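Local coordinates for Roadblock/LAMTOR2 domain-containing protein (Streptomyces avermitilis, PDB 3LEQ) that is of unknown function but carries a Roadblock/LC7 domain, a fold whose relatives commonly take part in regulating small GTPases or dynein motors, at residues A[90-95]-A[111-116]; A[10-15]-A[20-25]; A[44-49]-A[79-84]; A[94-99]-A[103-108]. All coordinates share one frame; numbering follows the deposited sequence. Where two conformers were deposited one is given.

Followed from the N terminus, the contacts show how a Roadblock/LC7 chain sandwiches one antiparallel sheet between helices. Contact 2 comes first and closes a short loop, folding helix 4-15 back on strand 19-26. Contact 3 then spans a longer stretch, bringing helix 40-55 onto strand 80-85 from the other side of the sheet. Contacts 1 and 4 both start on strand 90-96, sharing Val-94 and Leu-95, and both end on helix 102-115; contact 4 closes the shorter loop, within the span of contact 1. Contacts 2, 3 and 1 follow in series and none cross. Strand 90-96, between strands 19-26 and 80-85, ties them together.

Contact 1 (A[90-95]-A[111-116]); sequences AHLVVL and MLVKKI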
loop_
_atom_site.group_PDB
_atom_site.type_symbol
_atom_site.label_atom_id
_atom_site.label_comp_id
_atom_site.label_asym_id
_atom_site.label_seq_id
_atom_site.Cartn_x
_atom_site.Cartn_y
_atom_site.Cartn_z
ATOM N N ALA A 90 3.887 1.117 11.590
ATOM C CA ALA A 90 3.849 0.752 10.171
ATOM C C ALA A 90 2.848 1.549 9.351
ATOM O O ALA A 90 1.885 2.101 9.881
ATOM C CB ALA A 90 3.546 -0.763 10.003
ATOM N N HIS A 91 3.043 1.542 8.044
ATOM C CA HIS A 91 2.119 2.159 7.115
ATOM C C HIS A 91 1.791 1.204 5.968
ATOM O O HIS A 91 2.673 0.492 5.470
ATOM C CB HIS A 91 2.714 3.444 6.533
ATOM C CG HIS A 91 2.689 4.598 7.479
ATOM N ND1 HIS A 91 3.667 4.806 8.427
ATOM C CD2 HIS A 91 1.796 5.607 7.629
ATOM C CE1 HIS A 91 3.384 5.899 9.111
ATOM N NE2 HIS A 91 2.254 6.403 8.644
ATOM N N LEU A 92 0.520 1.186 5.567
ATOM C CA LEU A 92 0.096 0.454 4.392
ATOM C C LEU A 92 0.197 1.393 3.205
ATOM O O LEU A 92 -0.289 2.560 3.269
ATOM C CB LEU A 92 -1.377 -0.001 4.562
ATOM C CG LEU A 92 -2.046 -0.651 3.334
ATOM C CD1 LEU A 92 -1.369 -1.988 2.973
ATOM C CD2 LEU A 92 -3.564 -0.858 3.610
ATOM N N VAL A 93 0.803 0.922 2.114
ATOM C CA VAL A 93 0.972 1.779 0.953
ATOM C C VAL A 93 0.450 1.031 -0.253
ATOM O O VAL A 93 0.808 -0.106 -0.476
ATOM C CB VAL A 93 2.451 2.173 0.706
ATOM C CG1 VAL A 93 2.551 3.157 -0.430
ATOM C CG2 VAL A 93 3.124 2.739 2.004
ATOM N N VAL A 94 -0.381 1.683 -1.046
ATOM C CA VAL A 94 -1.002 1.044 -2.200
ATOM C C VAL A 94 -0.753 1.868 -3.454
ATOM O O VAL A 94 -0.745 3.115 -3.376
ATOM C CB VAL A 94 -2.533 0.877 -1.954
ATOM C CG1 VAL A 94 -3.319 0.806 -3.258
ATOM C CG2 VAL A 94 -2.803 -0.364 -1.086
ATOM N N LEU A 95 -0.577 1.184 -4.583
ATOM C CA LEU A 95 -0.601 1.810 -5.912
ATOM C C LEU A 95 -1.884 1.369 -6.621
ATOM O O LEU A 95 -2.174 0.169 -6.720
ATOM C CB LEU A 95 0.629 1.445 -6.749
ATOM C CG LEU A 95 1.972 2.073 -6.346
ATOM C CD1 LEU A 95 3.109 1.455 -7.137
ATOM C CD2 LEU A 95 1.974 3.618 -6.499
HETATM N N MSE A 111 -10.610 -1.462 5.712
HETATM C CA MSE A 111 -11.062 -2.813 6.100
HETATM C C MSE A 111 -9.876 -3.748 6.293
HETATM O O MSE A 111 -9.876 -4.567 7.206
HETATM C CB MSE A 111 -12.037 -3.394 5.068
HETATM C CG MSE A 111 -13.379 -2.641 4.954
HETATM SE SE MSE A 111 -14.340 -2.461 6.682
HETATM C CE MSE A 111 -13.898 -0.581 7.071
ATOM N N LEU A 112 -8.859 -3.620 5.445
ATOM C CA LEU A 112 -7.637 -4.427 5.568
ATOM C C LEU A 112 -6.915 -4.151 6.897
ATOM O O LEU A 112 -6.510 -5.075 7.597
ATOM C CB LEU A 112 -6.699 -4.170 4.381
ATOM C CG LEU A 112 -5.367 -4.934 4.374
ATOM C CD1 LEU A 112 -5.597 -6.431 4.465
ATOM C CD2 LEU A 112 -4.505 -4.580 3.169
ATOM N N VAL A 113 -6.738 -2.865 7.229
ATOM C CA VAL A 113 -6.059 -2.465 8.471
ATOM C C VAL A 113 -6.817 -3.010 9.693
ATOM O O VAL A 113 -6.223 -3.397 10.688
ATOM C CB VAL A 113 -5.869 -0.915 8.552
ATOM C CG1 VAL A 113 -5.422 -0.456 9.958
ATOM C CG2 VAL A 113 -4.863 -0.443 7.480
ATOM N N LYS A 114 -8.139 -3.058 9.580
ATOM C CA LYS A 114 -8.995 -3.580 10.627
ATOM C C LYS A 114 -8.709 -5.062 10.790
ATOM O O LYS A 114 -8.649 -5.562 11.909
ATOM C CB LYS A 114 -10.458 -3.398 10.211
ATOM C CG LYS A 114 -11.335 -2.776 11.251
ATOM C CD LYS A 114 -11.328 -1.258 11.149
ATOM C CE LYS A 114 -12.005 -0.652 12.375
ATOM N NZ LYS A 114 -12.434 0.754 12.143
ATOM N N LYS A 115 -8.533 -5.762 9.664
ATOM C CA LYS A 115 -8.368 -7.220 9.691
ATOM C C LYS A 115 -7.040 -7.632 10.307
ATOM O O LYS A 115 -6.947 -8.695 10.904
ATOM C CB LYS A 115 -8.525 -7.841 8.297
ATOM N N ILE A 116 -6.022 -6.788 10.149
ATOM C CA ILE A 116 -4.714 -7.028 10.737
ATOM C C ILE A 116 -4.821 -6.873 12.245
ATOM O O ILE A 116 -4.402 -7.755 12.997
ATOM C CB ILE A 116 -3.632 -6.043 10.205
ATOM C CG1 ILE A 116 -3.425 -6.204 8.700
ATOM C CG2 ILE A 116 -2.333 -6.267 10.936
ATOM C CD1 ILE A 116 -2.544 -5.114 8.080
#
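Leu-92 lays its branched end over that of Leu-112, so that both of its methyls meet a single methyl of the helix residue. Its CD2 lies 3.9 Å from Leu-112 CD2, and its CD1 stands 4.1 Å from the same Leu-112 CD2; the two side chains run across each other at about a right angle. Leu-112 was modelled in two conformers, so the exact methyl distances on it are less certain. Towards the next residue of the helix the approach changes: Leu-92 and Val-113 pass alongside in opposite directions, with Leu-92 CD2 at 4.1 Å from Val-113 CG2. One strand residue thus packs against two consecutive helix residues. A CG anti to the backbone N (chi1 173°) directs the branched end of Leu-92 towards the helix, and Leu-112 answers with the same rotation (chi1 179°). The CA atoms of Leu-92 and Val-113 are 7.9 Å apart, and the meeting is wholly apolar. Leu-9 of helix 4-15 touches both leucines, and Leu-8 adds to Leu-112, so the pair lies where two helices share one face of the sheet. Strand 90-96 is paired with strands 19-26 and 80-85, while Val-93, next along it, turns to helix 40-55 on the opposite face.

Contact 2 (A[10-15]-A[20-25]); sequences TGLVDR and DHAVVL
With chi1 at 167°, Val-13 holds CG1 anti to the backbone N and CG2 beside that N, which spreads its two methyls over the backbone of Asp-20 and His-21. Leu-12, with chi1 at 174°, sends its end to the next strand residue, Ala-22. The valine makes the closer approach: CG1 comes within 3.4 Å of Asp-20 O, a packing contact against a carbonyl oxygen, and CG2 rests 3.9 Å from His-21 CA. That same CG2 also reaches towards Ala-22 CB at 4.3 Å, while Leu-12 CD2 stands 4.2 Å from Ala-22 CB. Here the opening helix of the Roadblock/LC7 fold turns back along the first strand in the chain, 19-26, the two short axes running 161° apart in direction and 7.8 Å from each other. Near its start the strand carries a classic beta bulge, in which Asp-20 and His-21 both face Leu-95 of the neighbouring strand. At the bulge the CB atoms of Asp-20 and His-21 point away from the helix, which leaves mainly main-chain atoms for Val-13 to cover. The His-21 ring stacks with Phe-38, and Leu-12 also touches Leu-112 of helix 102-115.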
loop_
_atom_site.group_PDB
_atom_site.type_symbol
_atom_site.label_atom_id
_atom_site.label_comp_id
_atom_site.label_asym_id
_atom_site.label_seq_id
_atom_site.Cartn_x
_atom_site.Cartn_y
_atom_site.Cartn_z
ATOM N N THR A 10 -1.859 -9.691 -0.728
ATOM C CA THR A 10 -2.058 -10.305 -2.046
ATOM C C THR A 10 -3.564 -10.411 -2.323
ATOM O O THR A 10 -4.018 -10.181 -3.445
ATOM C CB THR A 10 -1.350 -11.679 -2.145
ATOM O OG1 THR A 10 0.001 -11.534 -1.707
ATOM C CG2 THR A 10 -1.362 -12.236 -3.596
ATOM N N GLY A 11 -4.321 -10.713 -1.271
ATOM C CA GLY A 11 -5.779 -10.815 -1.325
ATOM C C GLY A 11 -6.431 -9.496 -1.698
ATOM O O GLY A 11 -7.320 -9.464 -2.549
ATOM N N LEU A 12 -5.976 -8.407 -1.078
ATOM C CA LEU A 12 -6.440 -7.065 -1.457
ATOM C C LEU A 12 -6.212 -6.809 -2.955
ATOM O O LEU A 12 -7.114 -6.365 -3.658
ATOM C CB LEU A 12 -5.721 -5.992 -0.639
ATOM C CG LEU A 12 -5.993 -4.540 -1.030
ATOM C CD1 LEU A 12 -7.387 -4.127 -0.569
ATOM C CD2 LEU A 12 -4.928 -3.600 -0.454
ATOM N N VAL A 13 -5.000 -7.083 -3.425
ATOM C CA VAL A 13 -4.649 -6.829 -4.833
ATOM C C VAL A 13 -5.505 -7.692 -5.777
ATOM O O VAL A 13 -5.967 -7.216 -6.830
ATOM C CB VAL A 13 -3.142 -7.085 -5.097
ATOM C CG1 VAL A 13 -2.840 -7.138 -6.607
ATOM C CG2 VAL A 13 -2.291 -6.045 -4.405
ATOM N N ASP A 14 -5.723 -8.948 -5.390
ATOM C CA ASP A 14 -6.498 -9.894 -6.204
ATOM C C ASP A 14 -7.981 -9.537 -6.305
ATOM O O ASP A 14 -8.554 -9.587 -7.389
ATOM C CB ASP A 14 -6.308 -11.339 -5.703
ATOM C CG ASP A 14 -5.061 -12.014 -6.305
ATOM O OD1 ASP A 14 -4.179 -11.292 -6.836
ATOM O OD2 ASP A 14 -4.960 -13.266 -6.251
ATOM N N ARG A 15 -8.590 -9.173 -5.183
ATOM C CA ARG A 15 -10.031 -8.886 -5.143
ATOM C C ARG A 15 -10.365 -7.510 -5.710
ATOM O O ARG A 15 -11.438 -7.332 -6.299
ATOM C CB ARG A 15 -10.561 -8.952 -3.709
ATOM C CG ARG A 15 -10.448 -10.309 -3.038
ATOM C CD ARG A 15 -10.844 -10.212 -1.558
ATOM N NE ARG A 15 -9.964 -9.338 -0.772
ATOM C CZ ARG A 15 -10.236 -8.078 -0.407
ATOM N NH1 ARG A 15 -11.379 -7.484 -0.735
ATOM N NH2 ARG A 15 -9.357 -7.404 0.308
ATOM N N ASP A 20 -3.358 -2.159 -7.744
ATOM C CA ASP A 20 -2.325 -2.879 -8.483
ATOM C C ASP A 20 -1.252 -3.555 -7.580
ATOM O O ASP A 20 -0.857 -4.706 -7.827
ATOM C CB ASP A 20 -1.670 -1.946 -9.495
ATOM C CG ASP A 20 -2.534 -1.704 -10.740
ATOM O OD1 ASP A 20 -3.542 -2.425 -10.980
ATOM O OD2 ASP A 20 -2.186 -0.778 -11.500
ATOM N N HIS A 21 -0.779 -2.843 -6.555
ATOM C CA HIS A 21 0.243 -3.364 -5.644
ATOM C C HIS A 21 0.005 -2.806 -4.256
ATOM O O HIS A 21 -0.619 -1.753 -4.115
ATOM C CB HIS A 21 1.674 -2.981 -6.081
ATOM C CG HIS A 21 1.971 -3.257 -7.522
ATOM N ND1 HIS A 21 2.067 -4.535 -8.031
ATOM C CD2 HIS A 21 2.203 -2.420 -8.560
ATOM C CE1 HIS A 21 2.320 -4.472 -9.328
ATOM N NE2 HIS A 21 2.407 -3.199 -9.675
ATOM N N ALA A 22 0.521 -3.510 -3.250
ATOM C CA ALA A 22 0.444 -3.091 -1.858
ATOM C C ALA A 22 1.668 -3.526 -1.063
ATOM O O ALA A 22 2.205 -4.621 -1.275
ATOM C CB ALA A 22 -0.841 -3.644 -1.211
ATOM N N VAL A 23 2.110 -2.666 -0.152
ATOM C CA VAL A 23 3.179 -3.013 0.787
ATOM C C VAL A 23 2.836 -2.497 2.169
ATOM O O VAL A 23 2.026 -1.561 2.317
ATOM C CB VAL A 23 4.560 -2.400 0.379
ATOM C CG1 VAL A 23 5.018 -2.923 -0.957
ATOM C CG2 VAL A 23 4.521 -0.864 0.342
ATOM N N VAL A 24 3.466 -3.093 3.174
ATOM C CA VAL A 24 3.443 -2.540 4.525
ATOM C C VAL A 24 4.899 -2.214 4.923
ATOM O O VAL A 24 5.792 -3.064 4.815
ATOM C CB VAL A 24 2.806 -3.495 5.531
ATOM C CG1 VAL A 24 2.979 -2.955 6.953
ATOM C CG2 VAL A 24 1.319 -3.712 5.201
ATOM N N LEU A 25 5.126 -0.969 5.320
ATOM C CA LEU A 25 6.464 -0.487 5.656
ATOM C C LEU A 25 6.540 -0.215 7.152
ATOM O O LEU A 25 5.586 0.294 7.731
ATOM C CB LEU A 25 6.766 0.800 4.873
ATOM C CG LEU A 25 6.486 0.764 3.356
ATOM C CD1 LEU A 25 6.694 2.154 2.758
ATOM C CD2 LEU A 25 7.379 -0.283 2.630
#

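Contact 3 (A[44-49]-A[79-84]); sequences ERLAAT and GYLILT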
loop_
_atom_site.group_PDB
_atom_site.type_symbol
_atom_site.label_atom_id
_atom_site.label_comp_id
_atom_site.label_asym_id
_atom_site.label_seq_id
_atom_site.Cartn_x
_atom_site.Cartn_y
_atom_site.Cartn_z
ATOM N N GLU A 44 10.620 -1.910 -3.141
ATOM C CA GLU A 44 11.582 -1.007 -2.529
ATOM C C GLU A 44 11.584 0.375 -3.209
ATOM O O GLU A 44 11.826 1.375 -2.554
ATOM C CB GLU A 44 12.980 -1.637 -2.505
ATOM C CG GLU A 44 13.098 -2.853 -1.568
ATOM C CD GLU A 44 14.472 -3.453 -1.525
ATOM O OE1 GLU A 44 15.218 -3.329 -2.521
ATOM O OE2 GLU A 44 14.815 -4.079 -0.497
ATOM N N ARG A 45 11.284 0.430 -4.501
ATOM C CA ARG A 45 11.069 1.714 -5.176
ATOM C C ARG A 45 9.853 2.457 -4.615
ATOM O O ARG A 45 9.918 3.676 -4.379
ATOM C CB ARG A 45 10.905 1.515 -6.678
ATOM C CG ARG A 45 11.143 2.778 -7.488
ATOM C CD ARG A 45 11.148 2.514 -8.999
ATOM N NE ARG A 45 12.249 3.186 -9.698
ATOM C CZ ARG A 45 12.428 4.507 -9.773
ATOM N NH1 ARG A 45 11.585 5.348 -9.175
ATOM N NH2 ARG A 45 13.470 4.986 -10.438
ATOM N N LEU A 46 8.750 1.727 -4.396
ATOM C CA LEU A 46 7.585 2.292 -3.726
ATOM C C LEU A 46 7.964 2.680 -2.302
ATOM O O LEU A 46 7.561 3.747 -1.813
ATOM C CB LEU A 46 6.416 1.302 -3.707
ATOM C CG LEU A 46 5.093 1.767 -3.097
ATOM C CD1 LEU A 46 4.630 3.102 -3.678
ATOM C CD2 LEU A 46 4.048 0.672 -3.323
ATOM N N ALA A 47 8.781 1.844 -1.657
ATOM C CA ALA A 47 9.187 2.126 -0.287
ATOM C C ALA A 47 10.019 3.398 -0.207
ATOM O O ALA A 47 9.858 4.176 0.737
ATOM C CB ALA A 47 9.920 0.930 0.331
ATOM N N ALA A 48 10.896 3.617 -1.193
ATOM C CA ALA A 48 11.752 4.816 -1.221
ATOM C C ALA A 48 10.892 6.065 -1.417
ATOM O O ALA A 48 11.151 7.112 -0.811
ATOM C CB ALA A 48 12.818 4.711 -2.325
ATOM N N THR A 49 9.878 5.956 -2.271
ATOM C CA THR A 49 8.950 7.063 -2.490
ATOM C C THR A 49 8.142 7.399 -1.230
ATOM O O THR A 49 7.980 8.568 -0.869
ATOM C CB THR A 49 7.964 6.743 -3.641
ATOM O OG1 THR A 49 8.710 6.436 -4.819
ATOM C CG2 THR A 49 7.085 7.943 -3.952
ATOM N N GLY A 79 -2.133 6.900 -11.804
ATOM C CA GLY A 79 -3.103 6.348 -10.844
ATOM C C GLY A 79 -2.827 7.084 -9.534
ATOM O O GLY A 79 -2.337 8.216 -9.562
ATOM N N TYR A 80 -3.126 6.464 -8.393
ATOM C CA TYR A 80 -2.848 7.080 -7.086
ATOM C C TYR A 80 -1.833 6.290 -6.279
ATOM O O TYR A 80 -1.771 5.055 -6.376
ATOM C CB TYR A 80 -4.107 7.115 -6.200
ATOM C CG TYR A 80 -5.236 7.967 -6.714
ATOM C CD1 TYR A 80 -5.472 9.234 -6.182
ATOM C CD2 TYR A 80 -6.086 7.500 -7.711
ATOM C CE1 TYR A 80 -6.515 10.017 -6.648
ATOM C CE2 TYR A 80 -7.129 8.281 -8.190
ATOM C CZ TYR A 80 -7.332 9.537 -7.653
ATOM O OH TYR A 80 -8.369 10.310 -8.115
ATOM N N LEU A 81 -1.076 7.006 -5.453
ATOM C CA LEU A 81 -0.325 6.390 -4.353
ATOM C C LEU A 81 -1.053 6.773 -3.082
ATOM O O LEU A 81 -1.289 7.962 -2.830
ATOM C CB LEU A 81 1.117 6.897 -4.308
ATOM C CG LEU A 81 2.056 6.297 -3.247
ATOM C CD1 LEU A 81 3.510 6.581 -3.641
ATOM C CD2 LEU A 81 1.776 6.863 -1.824
ATOM N N ILE A 82 -1.438 5.785 -2.285
ATOM C CA ILE A 82 -2.181 6.078 -1.069
ATOM C C ILE A 82 -1.464 5.407 0.087
ATOM O O ILE A 82 -1.097 4.230 -0.002
ATOM C CB ILE A 82 -3.683 5.610 -1.127
ATOM C CG1 ILE A 82 -4.369 6.063 -2.423
ATOM C CG2 ILE A 82 -4.476 6.082 0.141
ATOM C CD1 ILE A 82 -5.744 5.464 -2.689
ATOM N N LEU A 83 -1.308 6.141 1.174
ATOM C CA LEU A 83 -0.616 5.651 2.351
ATOM C C LEU A 83 -1.482 5.893 3.586
ATOM O O LEU A 83 -2.030 6.969 3.734
ATOM C CB LEU A 83 0.711 6.406 2.464
ATOM C CG LEU A 83 1.663 6.210 3.628
ATOM C CD1 LEU A 83 3.076 6.494 3.139
ATOM C CD2 LEU A 83 1.306 7.138 4.805
ATOM N N THR A 84 -1.586 4.900 4.467
ATOM C CA THR A 84 -2.297 5.057 5.731
ATOM C C THR A 84 -1.564 4.330 6.857
ATOM O O THR A 84 -0.804 3.398 6.615
ATOM C CB THR A 84 -3.808 4.602 5.626
ATOM O OG1 THR A 84 -4.506 4.955 6.834
ATOM C CG2 THR A 84 -3.928 3.101 5.434
#
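Leu-81 is the strand residue that meets Leu-46 and Thr-49, and the residues on either side of it point to the opposite face. Just before it, Tyr-80 turns its side chain to that opposite face of the sheet, against Val-102. Leu-81 itself points at helix 40-55, with CG anti to the backbone N (chi1 -177°), and its CD1 is the meeting point. Leu-46 CD1 lies 3.7 Å from that Leu-81 CD1, and also 4.1 Å from Leu-81 CG; Thr-49 CG2 comes to 3.8 Å from Leu-81 CD1. Both helix side chains run alongside the leucine in the opposite direction, so its CD1 touches residues three positions apart, nearly one turn of helix. Thr-49 turns its methyl to the strand while its hydroxyl is bound within its own helix: OG1 donates to Arg-45 O at 3.0 Å, tilted 26° from the carbonyl plane, while Thr-49 N reaches the same oxygen from the other face. Continuing, Ile-82 faces Val-105 and Met-109 of helix 102-115, and Leu-83 returns to helix 40-55, against Ala-50 and Met-54. This alternation, with odd residues facing one helical layer and even residues the other, is as expected of an internal strand with helices on both faces, as in the Roadblock/LC7 fold, whose antiparallel sheet here lies between helix 40-55 and the pair 4-15 and 102-115.

Contact 4 (A[94-99]-A[103-108]); sequences VLTRQG and GVVAYQ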
loop_
_atom_site.group_PDB
_atom_site.type_symbol
_atom_site.label_atom_id
_atom_site.label_comp_id
_atom_site.label_asym_id
_atom_site.label_seq_id
_atom_site.Cartn_x
_atom_site.Cartn_y
_atom_site.Cartn_z
ATOM N N VAL A 94 -0.381 1.683 -1.046
ATOM C CA VAL A 94 -1.002 1.044 -2.200
ATOM C C VAL A 94 -0.753 1.868 -3.454
ATOM O O VAL A 94 -0.745 3.115 -3.376
ATOM C CB VAL A 94 -2.533 0.877 -1.954
ATOM C CG1 VAL A 94 -3.319 0.806 -3.258
ATOM C CG2 VAL A 94 -2.803 -0.364 -1.086
ATOM N N LEU A 95 -0.577 1.184 -4.583
ATOM C CA LEU A 95 -0.601 1.810 -5.912
ATOM C C LEU A 95 -1.884 1.369 -6.621
ATOM O O LEU A 95 -2.174 0.169 -6.720
ATOM C CB LEU A 95 0.629 1.445 -6.749
ATOM C CG LEU A 95 1.972 2.073 -6.346
ATOM C CD1 LEU A 95 3.109 1.455 -7.137
ATOM C CD2 LEU A 95 1.974 3.618 -6.499
ATOM N N THR A 96 -2.656 2.342 -7.103
ATOM C CA THR A 96 -3.858 2.052 -7.890
ATOM C C THR A 96 -3.599 2.149 -9.398
ATOM O O THR A 96 -2.609 2.744 -9.838
ATOM C CB THR A 96 -5.000 3.031 -7.568
ATOM O OG1 THR A 96 -4.791 4.257 -8.284
ATOM C CG2 THR A 96 -5.096 3.300 -6.053
ATOM N N ARG A 97 -4.522 1.583 -10.174
ATOM C CA ARG A 97 -4.584 1.750 -11.619
ATOM C C ARG A 97 -5.126 3.148 -11.918
ATOM O O ARG A 97 -5.495 3.885 -10.991
ATOM C CB ARG A 97 -5.498 0.674 -12.226
ATOM N N GLN A 98 -5.159 3.514 -13.193
ATOM C CA GLN A 98 -5.637 4.831 -13.605
ATOM C C GLN A 98 -7.157 4.911 -13.502
ATOM O O GLN A 98 -7.866 3.982 -13.890
ATOM C CB GLN A 98 -5.175 5.158 -15.035
ATOM N N GLY A 99 -7.644 6.023 -12.967
ATOM C CA GLY A 99 -9.082 6.277 -12.891
ATOM C C GLY A 99 -9.816 5.550 -11.777
ATOM O O GLY A 99 -11.052 5.523 -11.769
ATOM N N GLY A 103 -12.520 6.568 -2.998
ATOM C CA GLY A 103 -13.412 6.147 -1.922
ATOM C C GLY A 103 -13.475 4.643 -1.760
ATOM O O GLY A 103 -13.440 4.131 -0.637
ATOM N N VAL A 104 -13.556 3.929 -2.875
ATOM C CA VAL A 104 -13.569 2.473 -2.832
ATOM C C VAL A 104 -12.234 1.956 -2.283
ATOM O O VAL A 104 -12.198 1.144 -1.361
ATOM C CB VAL A 104 -13.905 1.866 -4.211
ATOM C CG1 VAL A 104 -13.639 0.370 -4.225
ATOM C CG2 VAL A 104 -15.359 2.157 -4.576
ATOM N N VAL A 105 -11.137 2.445 -2.848
ATOM C CA VAL A 105 -9.824 1.999 -2.413
ATOM C C VAL A 105 -9.610 2.329 -0.932
ATOM O O VAL A 105 -9.161 1.469 -0.177
ATOM C CB VAL A 105 -8.707 2.610 -3.265
ATOM C CG1 VAL A 105 -7.359 2.182 -2.720
ATOM C CG2 VAL A 105 -8.837 2.145 -4.719
ATOM N N ALA A 106 -9.929 3.548 -0.505
ATOM C CA ALA A 106 -9.736 3.896 0.905
ATOM C C ALA A 106 -10.553 2.996 1.836
ATOM O O ALA A 106 -10.061 2.606 2.887
ATOM C CB ALA A 106 -10.023 5.357 1.162
ATOM N N TYR A 107 -11.786 2.676 1.453
ATOM C CA TYR A 107 -12.619 1.755 2.226
ATOM C C TYR A 107 -11.965 0.378 2.306
ATOM O O TYR A 107 -11.840 -0.205 3.375
ATOM C CB TYR A 107 -14.034 1.643 1.594
ATOM C CG TYR A 107 -14.833 0.493 2.172
ATOM C CD1 TYR A 107 -15.506 0.629 3.386
ATOM C CD2 TYR A 107 -14.874 -0.750 1.525
ATOM C CE1 TYR A 107 -16.227 -0.442 3.927
ATOM C CE2 TYR A 107 -15.579 -1.829 2.066
ATOM C CZ TYR A 107 -16.253 -1.664 3.258
ATOM O OH TYR A 107 -16.950 -2.738 3.777
ATOM N N GLN A 108 -11.522 -0.142 1.174
ATOM C CA GLN A 108 -10.836 -1.451 1.158
ATOM C C GLN A 108 -9.574 -1.487 2.041
ATOM O O GLN A 108 -9.331 -2.479 2.766
ATOM C CB GLN A 108 -10.485 -1.875 -0.281
ATOM C CG GLN A 108 -11.704 -2.235 -1.124
ATOM C CD GLN A 108 -12.343 -3.547 -0.716
ATOM O OE1 GLN A 108 -11.762 -4.345 0.023
ATOM N NE2 GLN A 108 -13.546 -3.787 -1.217
#
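Thr-96, whose methyl meets Val-105, sets its hydroxyl against the flat peptide carbonyl of Arg-97. Thr-96 OG1 donates to Arg-97 O over 2.8 Å, tilted 20° from the carbonyl plane and making a C=O...donor angle of 136°. The oxygen takes this place because chi1 of Thr-96 is 81°, which sets OG1 between the backbone N and the carbonyl carbon and swings CG2 out towards the helix. There CG2 fits against the branched end of Val-105, standing 4.1 Å from Val-105 CG2 and 4.2 Å from Val-105 CG1, and the two side chains cross at a slant. Two residues earlier on the same face of the strand, Val-94 CG1 lies 4.3 Å from Val-105 CG1, a looser touch, doubtful because Val-94 was modelled in two conformers. Val-105 thus faces two strand residues at once, and Val-19 and Ile-82 of the adjoining strands also touch it, near the start of helix 102-115, which follows the last strand and packs back on it. Thr-96 OG1 is further engaged by the backbone N of Tyr-80. A buried hydroxyl is in this way satisfied by main-chain partners on the strand side, consistent with a threonine that presents only its methyl to the helix and leaves the strand-to-helix packing entirely apolar.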